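Local coordinates for hypothetical protein Atu1826 (Agrobacterium tumefaciens, PDB 2I3D), which is of unknown function but is a putative alpha/beta hydrolase, probably related to X-Pro dipeptidyl-peptidases of the S15 family, at residues Val26-Pro31 / Ala108-Trp113; Glu36-Pro41 / Thr82-Phe87. One frame throughout, in Å; residues are numbered along the deposited sequence.

Interaction 1 of 2, residues Val26-Pro31 / Ala108-Trp113; sequences VIFNGP and ASALDW
S109 OG, on helix 101-117, touches P31 just past the end of strand 25-30: P31 CD comes to 3.3 Å from S109 OG, while that hydroxyl also makes a weak hydrogen bond back to S105 O. From there on the contact is apolar and centres on F28. F28 CB lies over one face of the W113 indole, a CH-pi contact of 3.5 Å from CB to the centroid of the five-membered ring. With CG set between its backbone N and carbonyl carbon (chi1 56°), the phenyl ring of F28 swings over the indole and on towards A110. It forms an offset (parallel-displaced) stack on that same five-membered ring of W113, centroids 4.9 Å apart and planes at 21°. Its far rim meets A110, where F28 CE1 is 3.5 Å from A110 CA and F28 CZ 3.7 Å from A110 CB. At the other end of the indole, V26 CG1 packs obliquely on W113 CH2 at 3.8 Å. The W113 and Y39 rings also meet edge to face. The axes of strand 26-30 and helix 108-113 approach to 8.1 Å, their directions 127° apart, a helix laid across the outer strands of the mixed sheet, as in alpha/beta hydrolase folds.

Interaction 2 of 2, residues Glu36-Pro41 / Thr82-Phe87; sequences EGRYQP and TLRFNF
R84 holds CG between its backbone N and carbonyl carbon (chi1 57°) and then runs extended to NE, which brings one face of its guanidinium against CB and CG of R38, whose own chain bends early, at chi2. R38 CB lies over that face, 3.5 Å from R84 NH1, so aliphatic carbon rather than like charge meets the flat group; the R84 side chain also has a cation-pi contact with F72. Between the two backbones the arginines form a hydrogen-bonded pair, R38 N to R84 O at 2.8 Å and R84 N to R38 O at 3.1 Å. Q40 and T82 form the next hydrogen-bonded pair, past the non-hydrogen-bonded pair of Y39 and L83. On the other side G37 faces F85, also non-hydrogen-bonded, their CA atoms 3.9 Å apart. N86 N then bonds E36 O at 2.9 Å. The side chains of these two lie side by side: N86 ND2 reaches E36 OE1 at 3.0 Å from above the carboxylate plane. E36 OE1 also accepts from R92 N, and the N86 amide uses both its ends, OD1 accepting from M63 N. Antiparallel strand 33-40 beside strand 81-85, in an otherwise largely parallel sheet, is characteristic of the alpha/beta hydrolase fold.

In the fold
The centres of the two interactions lie about 9 Å apart, and both belong to one end of the mixed sheet, where strands 25-30, 33-40 and 81-85 lie next to each other in that order. Along the chain, interaction 2 is nested inside the loop that interaction 1 closes, and helix 101-117 follows strand 81-85. They join directly: V26 O probably accepts a hydrogen bond from G37 N, and A110 of the helix packs on L83 and F85. The helix thus spans the N-terminal strands and the inner one on the sheet face that carries Y39, L83 and F85. Both contacts lie at the N-terminal edge of the sheet, while the probable nucleophile elbow follows the next strand along the chain, 124-129, further into it.

Interaction 1 of 2, residues Val26-Pro31 / Ala108-Trp113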
loop_
_atom_site.group_PDB
_atom_site.type_symbol
_atom_site.label_atom_id
_atom_site.label_comp_id
_atom_site.label_asym_id
_atom_site.label_seq_id
_atom_site.Cartn_x
_atom_site.Cartn_y
_atom_site.Cartn_z
ATOM N N VAL B 26 -4.749 -16.057 -10.910
ATOM C CA VAL B 26 -4.491 -17.503 -10.794
ATOM C C VAL B 26 -4.726 -17.976 -9.357
ATOM O O VAL B 26 -4.676 -17.187 -8.392
ATOM C CB VAL B 26 -3.047 -17.901 -11.227
ATOM C CG1 VAL B 26 -2.845 -17.617 -12.699
ATOM C CG2 VAL B 26 -1.936 -17.213 -10.334
ATOM N N ILE B 27 -5.070 -19.259 -9.241
ATOM C CA ILE B 27 -5.145 -19.957 -7.964
ATOM C C ILE B 27 -4.275 -21.182 -8.139
ATOM O O ILE B 27 -4.360 -21.876 -9.173
ATOM C CB ILE B 27 -6.613 -20.383 -7.600
ATOM C CG1 ILE B 27 -7.446 -19.182 -7.125
ATOM C CG2 ILE B 27 -6.610 -21.464 -6.535
ATOM C CD1 ILE B 27 -8.950 -19.478 -6.964
ATOM N N PHE B 28 -3.405 -21.442 -7.176
ATOM C CA PHE B 28 -2.599 -22.673 -7.221
ATOM C C PHE B 28 -2.543 -23.254 -5.812
ATOM O O PHE B 28 -3.001 -22.632 -4.854
ATOM C CB PHE B 28 -1.198 -22.428 -7.810
ATOM C CG PHE B 28 -0.406 -21.357 -7.088
ATOM C CD1 PHE B 28 0.498 -21.705 -6.083
ATOM C CD2 PHE B 28 -0.573 -20.000 -7.422
ATOM C CE1 PHE B 28 1.253 -20.698 -5.410
ATOM C CE2 PHE B 28 0.139 -19.008 -6.758
ATOM C CZ PHE B 28 1.046 -19.347 -5.755
ATOM N N ASN B 29 -2.010 -24.469 -5.690
ATOM C CA ASN B 29 -2.050 -25.156 -4.414
ATOM C C ASN B 29 -0.797 -24.931 -3.626
ATOM O O ASN B 29 0.306 -25.123 -4.140
ATOM C CB ASN B 29 -2.272 -26.664 -4.622
ATOM C CG ASN B 29 -3.675 -26.978 -5.128
ATOM O OD1 ASN B 29 -4.655 -26.258 -4.830
ATOM N ND2 ASN B 29 -3.783 -28.050 -5.907
ATOM N N GLY B 30 -0.965 -24.508 -2.382
ATOM C CA GLY B 30 0.142 -24.505 -1.436
ATOM C C GLY B 30 -0.091 -25.557 -0.367
ATOM O O GLY B 30 -1.139 -26.224 -0.362
ATOM N N PRO B 31 0.865 -25.706 0.558
ATOM C CA PRO B 31 0.734 -26.641 1.660
ATOM C C PRO B 31 -0.482 -26.399 2.565
ATOM O O PRO B 31 -0.978 -27.342 3.192
ATOM C CB PRO B 31 2.037 -26.435 2.446
ATOM C CG PRO B 31 2.994 -25.928 1.431
ATOM C CD PRO B 31 2.174 -25.025 0.570
ATOM N N ALA B 108 8.037 -21.351 -1.932
ATOM C CA ALA B 108 8.581 -22.509 -2.639
ATOM C C ALA B 108 7.541 -23.157 -3.558
ATOM O O ALA B 108 7.864 -23.493 -4.696
ATOM C CB ALA B 108 9.113 -23.521 -1.623
ATOM N N SER B 109 6.300 -23.294 -3.074
ATOM C CA SER B 109 5.198 -23.829 -3.879
ATOM C C SER B 109 4.893 -22.945 -5.054
ATOM O O SER B 109 4.614 -23.431 -6.167
ATOM C CB SER B 109 3.916 -23.999 -3.068
ATOM O OG SER B 109 4.014 -25.116 -2.214
ATOM N N ALA B 110 4.929 -21.646 -4.807
ATOM C CA ALA B 110 4.723 -20.665 -5.880
ATOM C C ALA B 110 5.768 -20.770 -6.972
ATOM O O ALA B 110 5.437 -20.841 -8.160
ATOM C CB ALA B 110 4.701 -19.211 -5.306
ATOM N N LEU B 111 7.043 -20.829 -6.561
ATOM C CA LEU B 111 8.144 -20.994 -7.514
ATOM C C LEU B 111 8.050 -22.323 -8.282
ATOM O O LEU B 111 8.218 -22.343 -9.508
ATOM C CB LEU B 111 9.507 -20.841 -6.824
ATOM C CG LEU B 111 10.702 -20.847 -7.793
ATOM C CD1 LEU B 111 10.577 -19.916 -9.063
ATOM C CD2 LEU B 111 11.969 -20.508 -7.004
ATOM N N ASP B 112 7.699 -23.391 -7.566
ATOM C CA ASP B 112 7.505 -24.718 -8.227
ATOM C C ASP B 112 6.406 -24.638 -9.293
ATOM O O ASP B 112 6.538 -25.188 -10.413
ATOM C CB ASP B 112 7.104 -25.788 -7.201
ATOM C CG ASP B 112 8.239 -26.186 -6.266
ATOM O OD1 ASP B 112 9.437 -25.883 -6.507
ATOM O OD2 ASP B 112 7.914 -26.864 -5.277
ATOM N N TRP B 113 5.302 -23.986 -8.934
ATOM C CA TRP B 113 4.176 -23.838 -9.851
ATOM C C TRP B 113 4.570 -23.116 -11.140
ATOM O O TRP B 113 4.302 -23.632 -12.258
ATOM C CB TRP B 113 3.031 -23.143 -9.157
ATOM C CG TRP B 113 1.839 -22.924 -9.998
ATOM C CD1 TRP B 113 0.841 -23.833 -10.267
ATOM C CD2 TRP B 113 1.492 -21.726 -10.692
ATOM N NE1 TRP B 113 -0.113 -23.252 -11.067
ATOM C CE2 TRP B 113 0.265 -21.966 -11.355
ATOM C CE3 TRP B 113 2.090 -20.466 -10.808
ATOM C CZ2 TRP B 113 -0.372 -20.992 -12.124
ATOM C CZ3 TRP B 113 1.455 -19.491 -11.589
ATOM C CH2 TRP B 113 0.237 -19.765 -12.235
#

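Interaction 2 of 2, residues Glu36-Pro41 / Thr82-Phe87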
loop_
_atom_site.group_PDB
_atom_site.type_symbol
_atom_site.label_atom_id
_atom_site.label_comp_id
_atom_site.label_asym_id
_atom_site.label_seq_id
_atom_site.Cartn_x
_atom_site.Cartn_y
_atom_site.Cartn_z
ATOM N N GLU B 36 -3.703 -17.551 -3.824
ATOM C CA GLU B 36 -4.143 -16.605 -4.811
ATOM C C GLU B 36 -2.921 -15.850 -5.392
ATOM O O GLU B 36 -2.059 -15.392 -4.638
ATOM C CB GLU B 36 -5.109 -15.629 -4.112
ATOM C CG GLU B 36 -5.558 -14.496 -4.934
ATOM C CD GLU B 36 -6.430 -13.516 -4.176
ATOM O OE1 GLU B 36 -6.260 -13.254 -2.944
ATOM O OE2 GLU B 36 -7.296 -12.977 -4.869
ATOM N N GLY B 37 -2.852 -15.716 -6.718
ATOM C CA GLY B 37 -1.719 -15.009 -7.353
ATOM C C GLY B 37 -2.112 -14.176 -8.554
ATOM O O GLY B 37 -3.298 -14.179 -8.970
ATOM N N ARG B 38 -1.119 -13.423 -9.055
ATOM C CA ARG B 38 -1.212 -12.676 -10.303
ATOM C C ARG B 38 0.022 -13.021 -11.096
ATOM O O ARG B 38 1.151 -12.873 -10.601
ATOM C CB ARG B 38 -1.266 -11.156 -10.055
ATOM C CG ARG B 38 -2.490 -10.714 -9.260
ATOM C CD ARG B 38 -3.786 -10.981 -10.038
ATOM N NE ARG B 38 -4.962 -10.564 -9.285
ATOM C CZ ARG B 38 -5.775 -11.375 -8.609
ATOM N NH1 ARG B 38 -5.573 -12.684 -8.586
ATOM N NH2 ARG B 38 -6.807 -10.873 -7.956
ATOM N N TYR B 39 -0.190 -13.471 -12.323
ATOM C CA TYR B 39 0.812 -14.139 -13.131
ATOM C C TYR B 39 0.873 -13.562 -14.526
ATOM O O TYR B 39 -0.154 -13.459 -15.198
ATOM C CB TYR B 39 0.419 -15.607 -13.190
ATOM C CG TYR B 39 1.055 -16.450 -14.258
ATOM C CD1 TYR B 39 2.432 -16.680 -14.292
ATOM C CD2 TYR B 39 0.247 -17.104 -15.211
ATOM C CE1 TYR B 39 3.002 -17.524 -15.292
ATOM C CE2 TYR B 39 0.796 -17.942 -16.174
ATOM C CZ TYR B 39 2.162 -18.148 -16.214
ATOM O OH TYR B 39 2.680 -18.981 -17.194
ATOM N N GLN B 40 2.069 -13.180 -14.965
ATOM C CA GLN B 40 2.291 -12.713 -16.347
ATOM C C GLN B 40 3.446 -13.466 -16.981
ATOM O O GLN B 40 4.620 -13.184 -16.675
ATOM C CB GLN B 40 2.607 -11.221 -16.422
ATOM C CG GLN B 40 1.542 -10.293 -15.859
ATOM C CD GLN B 40 0.497 -9.900 -16.888
ATOM O OE1 GLN B 40 -0.567 -9.361 -16.536
ATOM N NE2 GLN B 40 0.789 -10.165 -18.170
ATOM N N PRO B 41 3.136 -14.407 -17.900
ATOM C CA PRO B 41 4.246 -15.126 -18.509
ATOM C C PRO B 41 5.015 -14.267 -19.514
ATOM O O PRO B 41 4.446 -13.375 -20.154
ATOM C CB PRO B 41 3.566 -16.313 -19.211
ATOM C CG PRO B 41 2.203 -15.795 -19.571
ATOM C CD PRO B 41 1.826 -14.843 -18.426
ATOM N N THR B 82 6.556 -13.550 -14.494
ATOM C CA THR B 82 6.482 -12.882 -13.182
ATOM C C THR B 82 5.272 -13.329 -12.407
ATOM O O THR B 82 4.175 -13.407 -12.968
ATOM C CB THR B 82 6.513 -11.285 -13.306
ATOM O OG1 THR B 82 7.538 -10.904 -14.225
ATOM C CG2 THR B 82 6.781 -10.617 -11.968
ATOM N N LEU B 83 5.457 -13.609 -11.116
ATOM C CA LEU B 83 4.346 -13.993 -10.234
ATOM C C LEU B 83 4.438 -13.208 -8.937
ATOM O O LEU B 83 5.506 -13.187 -8.340
ATOM C CB LEU B 83 4.417 -15.495 -9.915
ATOM C CG LEU B 83 3.376 -16.022 -8.925
ATOM C CD1 LEU B 83 1.966 -16.042 -9.563
ATOM C CD2 LEU B 83 3.782 -17.382 -8.449
ATOM N N ARG B 84 3.363 -12.533 -8.524
ATOM C CA ARG B 84 3.198 -12.122 -7.137
ATOM C C ARG B 84 2.022 -12.914 -6.582
ATOM O O ARG B 84 1.127 -13.334 -7.320
ATOM C CB ARG B 84 2.956 -10.615 -6.977
ATOM C CG ARG B 84 1.716 -10.073 -7.765
ATOM C CD ARG B 84 1.688 -8.528 -7.689
ATOM N NE ARG B 84 0.352 -7.981 -7.932
ATOM C CZ ARG B 84 -0.182 -7.791 -9.143
ATOM N NH1 ARG B 84 0.483 -8.111 -10.253
ATOM N NH2 ARG B 84 -1.398 -7.276 -9.236
ATOM N N PHE B 85 2.018 -13.139 -5.283
ATOM C CA PHE B 85 0.895 -13.885 -4.686
ATOM C C PHE B 85 0.701 -13.530 -3.216
ATOM O O PHE B 85 1.592 -12.987 -2.574
ATOM C CB PHE B 85 1.149 -15.403 -4.825
ATOM C CG PHE B 85 2.227 -15.932 -3.905
ATOM C CD1 PHE B 85 1.883 -16.487 -2.666
ATOM C CD2 PHE B 85 3.586 -15.839 -4.261
ATOM C CE1 PHE B 85 2.870 -16.938 -1.783
ATOM C CE2 PHE B 85 4.584 -16.289 -3.360
ATOM C CZ PHE B 85 4.212 -16.840 -2.139
ATOM N N ASN B 86 -0.483 -13.866 -2.689
ATOM C CA ASN B 86 -0.807 -13.625 -1.302
ATOM C C ASN B 86 -0.367 -14.801 -0.469
ATOM O O ASN B 86 -0.694 -15.950 -0.799
ATOM C CB ASN B 86 -2.304 -13.394 -1.142
ATOM C CG ASN B 86 -2.698 -11.963 -1.429
ATOM O OD1 ASN B 86 -1.872 -11.031 -1.311
ATOM N ND2 ASN B 86 -3.978 -11.757 -1.770
ATOM N N PHE B 87 0.365 -14.522 0.604
ATOM C CA PHE B 87 0.718 -15.597 1.563
ATOM C C PHE B 87 -0.549 -16.217 2.153
ATOM O O PHE B 87 -1.622 -15.581 2.151
ATOM C CB PHE B 87 1.603 -15.096 2.706
ATOM C CG PHE B 87 3.036 -14.842 2.295
ATOM C CD1 PHE B 87 3.825 -15.854 1.706
ATOM C CD2 PHE B 87 3.613 -13.585 2.546
ATOM C CE1 PHE B 87 5.172 -15.577 1.331
ATOM C CE2 PHE B 87 4.957 -13.301 2.210
ATOM C CZ PHE B 87 5.737 -14.292 1.581
#